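Local coordinates for homoserine dehydrogenase (Thermoplasma acidophilum, PDB 3ING), which probably catalyses the NADP-dependent interconversion of L-aspartate semialdehyde and L-homoserine, a step on the route from aspartate to threonine and methionine, at residues Thr144-Phe152 with Asn298-Pro306; Ile170-Val178 with Asp208-Lys217. All blocks are in the same frame, centred on the assembly; numbering follows the deposited sequence.

Contact 1 of 2, residues Thr144-Phe152 with Asn298-Pro306; sequences TVAGGVPLF and NVSDIYDGP. With NA (sodium ion), chain B; NDP (NADPH dihydro-nicotinamide-adenine-dinucleotide phosphate), chain C.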
loop_
_atom_site.group_PDB
_atom_site.type_symbol
_atom_site.label_atom_id
_atom_site.label_comp_id
_atom_site.label_asym_id
_atom_site.label_seq_id
_atom_site.Cartn_x
_atom_site.Cartn_y
_atom_site.Cartn_z
ATOM N N THR A 144 11.299 6.370 -7.542
ATOM C CA THR A 144 12.026 5.912 -8.715
ATOM C C THR A 144 11.196 5.016 -9.648
ATOM O O THR A 144 11.567 4.895 -10.779
ATOM C CB THR A 144 13.300 5.131 -8.346
ATOM O OG1 THR A 144 12.920 3.898 -7.679
ATOM C CG2 THR A 144 14.228 6.008 -7.472
ATOM N N VAL A 145 10.089 4.421 -9.190
ATOM C CA VAL A 145 9.216 3.642 -10.103
ATOM C C VAL A 145 7.766 4.081 -9.897
ATOM O O VAL A 145 7.239 3.979 -8.782
ATOM C CB VAL A 145 9.307 2.135 -9.877
ATOM C CG1 VAL A 145 8.371 1.340 -10.921
ATOM C CG2 VAL A 145 10.749 1.652 -9.941
ATOM N N ALA A 146 7.139 4.590 -10.948
ATOM C CA ALA A 146 5.749 5.061 -10.863
ATOM C C ALA A 146 5.647 6.155 -9.820
ATOM O O ALA A 146 5.011 6.004 -8.777
ATOM C CB ALA A 146 4.734 3.912 -10.546
ATOM N N GLY A 147 6.320 7.241 -10.094
ATOM C CA GLY A 147 6.307 8.437 -9.248
ATOM C C GLY A 147 5.449 8.401 -8.002
ATOM O O GLY A 147 5.888 8.004 -6.936
ATOM N N GLY A 148 4.199 8.780 -8.150
ATOM C CA GLY A 148 3.323 8.932 -7.016
ATOM C C GLY A 148 2.474 7.735 -6.654
ATOM O O GLY A 148 1.691 7.802 -5.712
ATOM N N VAL A 149 2.608 6.622 -7.348
ATOM C CA VAL A 149 1.814 5.450 -6.987
ATOM C C VAL A 149 2.568 4.659 -5.921
ATOM O O VAL A 149 3.704 4.320 -6.137
ATOM C CB VAL A 149 1.550 4.520 -8.188
ATOM C CG1 VAL A 149 0.682 3.352 -7.730
ATOM C CG2 VAL A 149 0.863 5.286 -9.327
ATOM N N PRO A 150 1.945 4.381 -4.774
ATOM C CA PRO A 150 2.628 3.543 -3.783
ATOM C C PRO A 150 2.967 2.161 -4.320
ATOM O O PRO A 150 2.101 1.432 -4.816
ATOM C CB PRO A 150 1.609 3.433 -2.639
ATOM C CG PRO A 150 0.715 4.616 -2.825
ATOM C CD PRO A 150 0.630 4.834 -4.306
ATOM N N LEU A 151 4.246 1.794 -4.211
ATOM C CA LEU A 151 4.746 0.586 -4.797
ATOM C C LEU A 151 5.700 -0.057 -3.795
ATOM O O LEU A 151 5.390 -1.111 -3.231
ATOM C CB LEU A 151 5.427 0.932 -6.149
ATOM C CG LEU A 151 5.652 -0.216 -7.137
ATOM C CD1 LEU A 151 5.967 0.284 -8.566
ATOM C CD2 LEU A 151 6.707 -1.155 -6.662
ATOM N N PHE A 152 6.851 0.559 -3.536
ATOM C CA PHE A 152 7.817 -0.120 -2.646
ATOM C C PHE A 152 7.317 -0.151 -1.219
ATOM O O PHE A 152 7.573 -1.118 -0.491
ATOM C CB PHE A 152 9.233 0.437 -2.816
ATOM C CG PHE A 152 9.793 0.167 -4.170
ATOM C CD1 PHE A 152 10.038 -1.139 -4.590
ATOM C CD2 PHE A 152 9.952 1.171 -5.068
ATOM C CE1 PHE A 152 10.482 -1.391 -5.846
ATOM C CE2 PHE A 152 10.439 0.915 -6.325
ATOM C CZ PHE A 152 10.699 -0.370 -6.712
ATOM N N ASN A 298 -3.959 -4.757 -7.233
ATOM C CA ASN A 298 -3.877 -3.714 -8.232
ATOM C C ASN A 298 -3.781 -2.348 -7.566
ATOM O O ASN A 298 -4.517 -2.066 -6.651
ATOM C CB ASN A 298 -5.094 -3.735 -9.159
ATOM C CG ASN A 298 -5.496 -5.139 -9.574
ATOM O OD1 ASN A 298 -4.681 -5.895 -10.104
ATOM N ND2 ASN A 298 -6.770 -5.490 -9.347
ATOM N N VAL A 299 -2.924 -1.479 -8.094
ATOM C CA VAL A 299 -2.685 -0.159 -7.477
ATOM C C VAL A 299 -2.476 0.815 -8.612
ATOM O O VAL A 299 -1.772 0.500 -9.586
ATOM C CB VAL A 299 -1.468 -0.141 -6.550
ATOM C CG1 VAL A 299 -1.328 1.246 -5.842
ATOM C CG2 VAL A 299 -1.505 -1.294 -5.516
ATOM N N SER A 300 -3.147 1.942 -8.538
ATOM C CA SER A 300 -2.994 2.981 -9.549
ATOM C C SER A 300 -3.275 4.354 -8.949
ATOM O O SER A 300 -3.620 4.477 -7.777
ATOM C CB SER A 300 -3.916 2.699 -10.739
ATOM O OG SER A 300 -5.274 2.786 -10.398
ATOM N N ASP A 301 -3.120 5.401 -9.754
ATOM C CA ASP A 301 -3.584 6.710 -9.338
ATOM C C ASP A 301 -4.277 7.417 -10.482
ATOM O O ASP A 301 -4.293 6.923 -11.605
ATOM C CB ASP A 301 -2.462 7.584 -8.725
ATOM C CG ASP A 301 -1.328 7.887 -9.681
ATOM O OD1 ASP A 301 -1.398 7.532 -10.864
ATOM O OD2 ASP A 301 -0.319 8.435 -9.183
ATOM N N ILE A 302 -4.786 8.600 -10.186
ATOM C CA ILE A 302 -5.545 9.358 -11.154
ATOM C C ILE A 302 -4.654 10.335 -11.907
ATOM O O ILE A 302 -4.787 10.523 -13.101
ATOM C CB ILE A 302 -6.684 10.081 -10.421
ATOM C CG1 ILE A 302 -7.661 9.054 -9.818
ATOM C CG2 ILE A 302 -7.440 11.039 -11.320
ATOM C CD1 ILE A 302 -8.335 8.182 -10.824
ATOM N N TYR A 303 -3.758 11.001 -11.203
ATOM C CA TYR A 303 -2.922 11.988 -11.846
ATOM C C TYR A 303 -1.544 11.854 -11.241
ATOM O O TYR A 303 -1.372 12.163 -10.081
ATOM C CB TYR A 303 -3.487 13.374 -11.582
ATOM C CG TYR A 303 -2.745 14.458 -12.327
ATOM C CD1 TYR A 303 -1.609 15.041 -11.795
ATOM C CD2 TYR A 303 -3.173 14.876 -13.584
ATOM C CE1 TYR A 303 -0.906 16.034 -12.503
ATOM C CE2 TYR A 303 -2.481 15.836 -14.303
ATOM C CZ TYR A 303 -1.362 16.434 -13.760
ATOM O OH TYR A 303 -0.701 17.438 -14.476
ATOM N N ASP A 304 -0.595 11.359 -12.009
ATOM C CA ASP A 304 0.738 11.159 -11.482
ATOM C C ASP A 304 1.654 12.252 -12.023
ATOM O O ASP A 304 2.014 12.268 -13.198
ATOM C CB ASP A 304 1.257 9.806 -11.878
ATOM C CG ASP A 304 2.404 9.364 -11.013
ATOM O OD1 ASP A 304 3.550 9.808 -11.235
ATOM O OD2 ASP A 304 2.133 8.581 -10.094
ATOM N N GLY A 305 1.972 13.201 -11.174
ATOM C CA GLY A 305 2.790 14.336 -11.555
ATOM C C GLY A 305 3.911 14.511 -10.579
ATOM O O GLY A 305 4.039 13.712 -9.647
ATOM N N PRO A 306 4.734 15.554 -10.782
ATOM C CA PRO A 306 5.855 15.820 -9.877
ATOM C C PRO A 306 5.431 16.152 -8.445
ATOM O O PRO A 306 6.195 15.909 -7.522
ATOM C CB PRO A 306 6.571 16.996 -10.545
ATOM C CG PRO A 306 5.549 17.610 -11.412
ATOM C CD PRO A 306 4.678 16.517 -11.877
HETATM NA NA NA B . 6.236 4.697 -6.561
HETATM P PA NDP C . 14.362 18.804 -13.124
HETATM O O1A NDP C . 13.117 19.594 -13.172
HETATM O O2A NDP C . 15.246 18.887 -14.312
HETATM O O5B NDP C . 15.246 19.231 -11.848
HETATM C C5B NDP C . 16.548 18.761 -11.562
HETATM C C4B NDP C . 17.160 19.566 -10.426
HETATM O O4B NDP C . 18.491 19.187 -10.185
HETATM C C3B NDP C . 17.257 21.059 -10.766
HETATM O O3B NDP C . 17.254 21.849 -9.587
HETATM C C2B NDP C . 18.583 21.157 -11.440
HETATM O O2B NDP C . 19.155 22.435 -11.411
HETATM C C1B NDP C . 19.379 20.242 -10.548
HETATM N N9A NDP C . 20.569 19.663 -11.157
HETATM C C8A NDP C . 20.839 19.323 -12.454
HETATM N N7A NDP C . 22.083 18.750 -12.483
HETATM C C5A NDP C . 22.570 18.732 -11.233
HETATM C C6A NDP C . 23.782 18.279 -10.753
HETATM N N6A NDP C . 24.547 17.485 -11.497
HETATM N N1A NDP C . 23.964 18.397 -9.422
HETATM C C2A NDP C . 23.045 18.980 -8.572
HETATM N N3A NDP C . 21.824 19.433 -9.034
HETATM C C4A NDP C . 21.632 19.286 -10.377
HETATM O O3 NDP C . 14.017 17.262 -12.832
HETATM P PN NDP C . 12.693 16.699 -12.113
HETATM O O1N NDP C . 11.577 16.661 -13.106
HETATM O O2N NDP C . 12.535 17.460 -10.835
HETATM O O5D NDP C . 13.087 15.158 -11.792
HETATM C C5D NDP C . 14.073 14.986 -10.773
HETATM C C4D NDP C . 14.356 13.497 -10.603
HETATM O O4D NDP C . 13.150 12.873 -10.224
HETATM C C3D NDP C . 14.795 12.806 -11.866
HETATM O O3D NDP C . 15.895 11.911 -11.663
HETATM C C2D NDP C . 13.551 12.087 -12.350
HETATM O O2D NDP C . 13.838 10.948 -13.115
HETATM C C1D NDP C . 12.882 11.743 -11.040
HETATM N N1N NDP C . 11.458 11.485 -11.157
HETATM C C2N NDP C . 10.641 12.447 -11.692
HETATM C C3N NDP C . 9.311 12.199 -11.999
HETATM C C7N NDP C . 8.455 13.326 -12.436
HETATM O O7N NDP C . 7.143 13.286 -12.020
HETATM N N7N NDP C . 8.939 14.380 -13.080
HETATM C C4N NDP C . 8.597 10.972 -11.443
HETATM C C5N NDP C . 9.577 10.003 -10.842
HETATM C C6N NDP C . 10.932 10.299 -10.708
HETATM P P2B NDP C . 18.403 23.752 -11.931
HETATM O O1X NDP C . 19.540 24.737 -11.879
HETATM O O2X NDP C . 17.117 24.071 -11.114
HETATM O O3X NDP C . 18.018 23.413 -13.336
#
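Gly148 and Asp304 meet where the sodium-binding loop of homoserine dehydrogenase borders the nicotinamide end of the NADPH pocket. The loop 144-152 wraps the ion with carbonyl oxygens: Val145 O at 2.5 Å, Ala146 O and Val149 O, with Glu142 completing the site. A turn closed by Val149 N on Ala146 O presents the amide of Gly148 outward to the carboxylate of Asp304. Gly148 N donates to Asp304 OD2 at 2.8 Å, reaching it on the syn side in a bent bond (N-H...O 136°); its weak bond to OD1 is longer but straighter (164°). With CG anti to its backbone N (chi1 -161°), Asp304 extends its carboxylate to Gly147 and Gly148, whose lack of side chains leaves room for the oxygens; OD1 lies 3.7 Å from Gly147 CA. Asp301 OD2 comes within 2.6 Å of Asp304 OD2, so one of the two acids probably holds a proton, and Asp301 OD1 accepts a hydrogen bond from the backbone N of Leu285. Val149 divides its two methyls between this pair and the strand: CG2 lies 3.4 Å from Asp301 OD2, and CG1 presses on Val299 CG1 at 3.5 Å, tight for two carbons. Val299 CG1 also rests against Pro150 O, which is hydrogen-bonded to Tyr287. On the cofactor side, Gly147 CA is 4.0 Å from C5N of NADPH. Strand 296-301 is the last strand of its sheet within the chain, beside 286-291, and pairs antiparallel with a strand of the second subunit; beyond Gly305, helix 306-321 begins, with Pro306 packed on helix 14-29.

Contact 2 of 2, residues Ile170-Val178 with Asp208-Lys217; sequences IVSSTINYV and DLNGLDAARK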
loop_
_atom_site.group_PDB
_atom_site.type_symbol
_atom_site.label_atom_id
_atom_site.label_comp_id
_atom_site.label_asym_id
_atom_site.label_seq_id
_atom_site.Cartn_x
_atom_site.Cartn_y
_atom_site.Cartn_z
ATOM N N ILE A 170 2.098 -0.095 -15.886
ATOM C CA ILE A 170 2.377 1.108 -16.664
ATOM C C ILE A 170 3.055 2.049 -15.689
ATOM O O ILE A 170 2.393 2.653 -14.836
ATOM C CB ILE A 170 1.057 1.722 -17.228
ATOM C CG1 ILE A 170 0.439 0.769 -18.281
ATOM C CG2 ILE A 170 1.285 3.086 -17.835
ATOM C CD1 ILE A 170 -1.012 1.139 -18.661
ATOM N N VAL A 171 4.391 2.113 -15.747
ATOM C CA VAL A 171 5.166 2.825 -14.740
ATOM C C VAL A 171 6.019 3.954 -15.292
ATOM O O VAL A 171 6.579 4.690 -14.529
ATOM C CB VAL A 171 6.075 1.812 -13.944
ATOM C CG1 VAL A 171 5.232 0.759 -13.187
ATOM C CG2 VAL A 171 7.118 1.134 -14.843
ATOM N N SER A 172 6.133 4.082 -16.614
ATOM C CA SER A 172 6.940 5.150 -17.250
ATOM C C SER A 172 5.896 6.035 -17.939
ATOM O O SER A 172 5.257 5.620 -18.888
ATOM C CB SER A 172 7.971 4.562 -18.239
ATOM O OG SER A 172 8.837 5.542 -18.833
ATOM N N SER A 173 5.738 7.248 -17.425
ATOM C CA SER A 173 4.677 8.155 -17.861
ATOM C C SER A 173 4.803 8.632 -19.294
ATOM O O SER A 173 3.994 8.244 -20.171
ATOM C CB SER A 173 4.631 9.374 -16.956
ATOM O OG SER A 173 4.238 9.042 -15.651
ATOM N N THR A 174 5.828 9.449 -19.540
ATOM C CA THR A 174 5.944 10.167 -20.825
ATOM C C THR A 174 5.822 9.262 -22.061
ATOM O O THR A 174 5.065 9.580 -22.993
ATOM C CB THR A 174 7.200 11.065 -20.866
ATOM O OG1 THR A 174 7.081 12.041 -19.850
ATOM C CG2 THR A 174 7.362 11.786 -22.263
ATOM N N ILE A 175 6.504 8.118 -22.063
ATOM C CA ILE A 175 6.415 7.208 -23.232
ATOM C C ILE A 175 4.982 6.737 -23.419
ATOM O O ILE A 175 4.484 6.643 -24.530
ATOM C CB ILE A 175 7.427 6.019 -23.134
ATOM C CG1 ILE A 175 7.497 5.244 -24.465
ATOM C CG2 ILE A 175 7.138 5.132 -21.914
ATOM C CD1 ILE A 175 8.764 4.392 -24.663
ATOM N N ASN A 176 4.277 6.495 -22.325
ATOM C CA ASN A 176 2.918 6.023 -22.428
ATOM C C ASN A 176 1.947 7.117 -22.898
ATOM O O ASN A 176 1.068 6.894 -23.721
ATOM C CB ASN A 176 2.490 5.374 -21.113
ATOM C CG ASN A 176 2.761 3.897 -21.107
ATOM O OD1 ASN A 176 2.085 3.141 -21.821
ATOM N ND2 ASN A 176 3.784 3.464 -20.339
ATOM N N TYR A 177 2.158 8.318 -22.384
ATOM C CA TYR A 177 1.385 9.488 -22.740
ATOM C C TYR A 177 1.580 9.746 -24.209
ATOM O O TYR A 177 0.612 10.044 -24.965
ATOM C CB TYR A 177 1.911 10.659 -21.899
ATOM C CG TYR A 177 1.111 11.929 -21.923
ATOM C CD1 TYR A 177 -0.125 11.992 -21.319
ATOM C CD2 TYR A 177 1.621 13.092 -22.491
ATOM C CE1 TYR A 177 -0.867 13.168 -21.310
ATOM C CE2 TYR A 177 0.891 14.264 -22.487
ATOM C CZ TYR A 177 -0.353 14.293 -21.884
ATOM O OH TYR A 177 -1.108 15.440 -21.805
ATOM N N VAL A 178 2.835 9.634 -24.648
ATOM C CA VAL A 178 3.171 9.852 -26.083
ATOM C C VAL A 178 2.474 8.848 -26.971
ATOM O O VAL A 178 1.837 9.205 -27.933
ATOM C CB VAL A 178 4.703 9.788 -26.349
ATOM C CG1 VAL A 178 5.001 9.574 -27.821
ATOM C CG2 VAL A 178 5.384 11.078 -25.828
ATOM N N ASP A 208 13.027 9.167 -22.156
ATOM C CA ASP A 208 11.632 8.711 -22.188
ATOM C C ASP A 208 11.330 8.002 -23.516
ATOM O O ASP A 208 10.815 6.889 -23.542
ATOM C CB ASP A 208 10.675 9.887 -22.066
ATOM C CG ASP A 208 10.632 10.480 -20.669
ATOM O OD1 ASP A 208 10.377 9.709 -19.734
ATOM O OD2 ASP A 208 10.763 11.712 -20.535
ATOM N N LEU A 209 11.645 8.669 -24.612
ATOM C CA LEU A 209 11.243 8.193 -25.951
ATOM C C LEU A 209 11.983 6.937 -26.354
ATOM O O LEU A 209 11.469 6.122 -27.115
ATOM C CB LEU A 209 11.424 9.303 -27.010
ATOM C CG LEU A 209 10.642 10.593 -26.687
ATOM C CD1 LEU A 209 10.901 11.687 -27.733
ATOM C CD2 LEU A 209 9.122 10.321 -26.517
ATOM N N ASN A 210 13.190 6.732 -25.863
ATOM C CA ASN A 210 13.858 5.493 -26.271
ATOM C C ASN A 210 13.584 4.353 -25.298
ATOM O O ASN A 210 14.041 3.244 -25.505
ATOM C CB ASN A 210 15.322 5.706 -26.577
ATOM C CG ASN A 210 16.087 6.187 -25.417
ATOM O OD1 ASN A 210 15.678 5.984 -24.277
ATOM N ND2 ASN A 210 17.212 6.871 -25.687
ATOM N N GLY A 211 12.748 4.610 -24.286
ATOM C CA GLY A 211 12.353 3.559 -23.340
ATOM C C GLY A 211 13.357 3.315 -22.213
ATOM O O GLY A 211 13.181 2.409 -21.387
ATOM N N LEU A 212 14.384 4.150 -22.139
ATOM C CA LEU A 212 15.412 4.040 -21.098
ATOM C C LEU A 212 14.859 4.322 -19.705
ATOM O O LEU A 212 15.252 3.680 -18.750
ATOM C CB LEU A 212 16.569 4.989 -21.395
ATOM C CG LEU A 212 17.856 4.849 -20.578
ATOM C CD1 LEU A 212 18.358 3.410 -20.567
ATOM C CD2 LEU A 212 18.966 5.796 -21.177
ATOM N N ASP A 213 13.940 5.267 -19.581
ATOM C CA ASP A 213 13.293 5.516 -18.278
ATOM C C ASP A 213 12.625 4.231 -17.812
ATOM O O ASP A 213 12.792 3.812 -16.676
ATOM C CB ASP A 213 12.277 6.651 -18.381
ATOM C CG ASP A 213 11.517 6.908 -17.070
ATOM O OD1 ASP A 213 12.125 7.393 -16.104
ATOM O OD2 ASP A 213 10.293 6.651 -17.008
ATOM N N ALA A 214 11.849 3.596 -18.677
ATOM C CA ALA A 214 11.217 2.330 -18.292
ATOM C C ALA A 214 12.256 1.262 -17.924
ATOM O O ALA A 214 12.060 0.466 -16.990
ATOM C CB ALA A 214 10.312 1.825 -19.428
ATOM N N ALA A 215 13.344 1.216 -18.689
ATOM C CA ALA A 215 14.381 0.225 -18.467
ATOM C C ALA A 215 14.978 0.376 -17.087
ATOM O O ALA A 215 15.165 -0.614 -16.420
ATOM C CB ALA A 215 15.472 0.279 -19.528
ATOM N N ARG A 216 15.280 1.607 -16.673
ATOM C CA ARG A 216 15.864 1.855 -15.366
ATOM C C ARG A 216 14.921 1.367 -14.291
ATOM O O ARG A 216 15.324 0.733 -13.331
ATOM C CB ARG A 216 16.172 3.350 -15.166
ATOM C CG ARG A 216 17.337 3.872 -16.035
ATOM C CD ARG A 216 17.300 5.386 -15.980
ATOM N NE ARG A 216 18.388 5.990 -16.737
ATOM C CZ ARG A 216 18.283 7.166 -17.368
ATOM N NH1 ARG A 216 17.117 7.827 -17.439
ATOM N NH2 ARG A 216 19.304 7.628 -18.027
ATOM N N LYS A 217 13.640 1.656 -14.466
ATOM C CA LYS A 217 12.642 1.250 -13.487
ATOM C C LYS A 217 12.609 -0.271 -13.406
ATOM O O LYS A 217 12.461 -0.816 -12.339
ATOM C CB LYS A 217 11.252 1.818 -13.844
ATOM C CG LYS A 217 11.178 3.320 -13.823
ATOM C CD LYS A 217 9.780 3.830 -14.184
ATOM C CE LYS A 217 9.737 5.367 -14.133
ATOM N NZ LYS A 217 9.807 5.924 -12.765
HETATM O O HOH W 1 8.724 7.699 -20.287
HETATM O O HOH W 2 10.729 5.252 -21.034
HETATM O O HOH W 3 8.081 8.024 -15.938
HETATM O O HOH W 4 8.583 10.262 -18.010
#
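This is a buried junction bridged by ordered waters, beside the antiparallel sheet of the homoserine dehydrogenase catalytic domain: the turn leaving the sheet's middle strand, 164-170, and the first turns of helix 173-183 lie against the bend that joins helices 206-209 and 212-226. Ser172 is at its centre. Its OG, anti to the backbone N (chi1 -177°), points to the other segment and donates to Asp213 OD2 at 2.6 Å, using the anti lone pair of that oxygen; Asp213 OD1 is left to a salt bridge with Lys118. Two waters donate to the same Ser172 OG. Water 1 also donates to Asp208 OD1 and accepts from Ile175 N, whereas water 2 bridges to Asp208 O and Ala214 N, so the hydroxyl is gripped from several directions. Asp208 crosses Thr174 at about a right angle, its CG 3.5 Å from Thr174 CB, and its OD2 accepts from the backbone of Glu202, a residue that binds NADPH. Farther along, Ile175 CD1 reaches over the bend to 3.4 Å from Asp208 O and 3.9 Å from Gly211 CA, and Val178 CG2 meets Leu209 CD2. At the other end Lys217, the predicted proton donor, runs antiparallel to the side chain of Val171. Its chain stays extended until chi4 (-71°) turns NZ aside to Thr144 O, while Lys217 CE rests 3.3 Å from Val171 O.

Overall arrangement
Contacts 1 and 2, their centres about 13 Å apart, are joined by Lys217. Belonging to contact 2, it reaches the sodium-binding loop of contact 1, where its NZ is 2.8 Å from Thr144 O, a probable hydrogen bond, and merely packs 3.5 Å from Ala146 N. Apolar packing adds to the join, with Val145 CG1 3.8 Å from Val171 CB. Contact 2 falls within the chain between the two segments of contact 1. Measured between nearest atoms, the side chain of Lys217 is about 5 Å from NADPH and about 7 Å from the sodium ion, so the predicted proton donor lies near both the cofactor and the ion-binding loop.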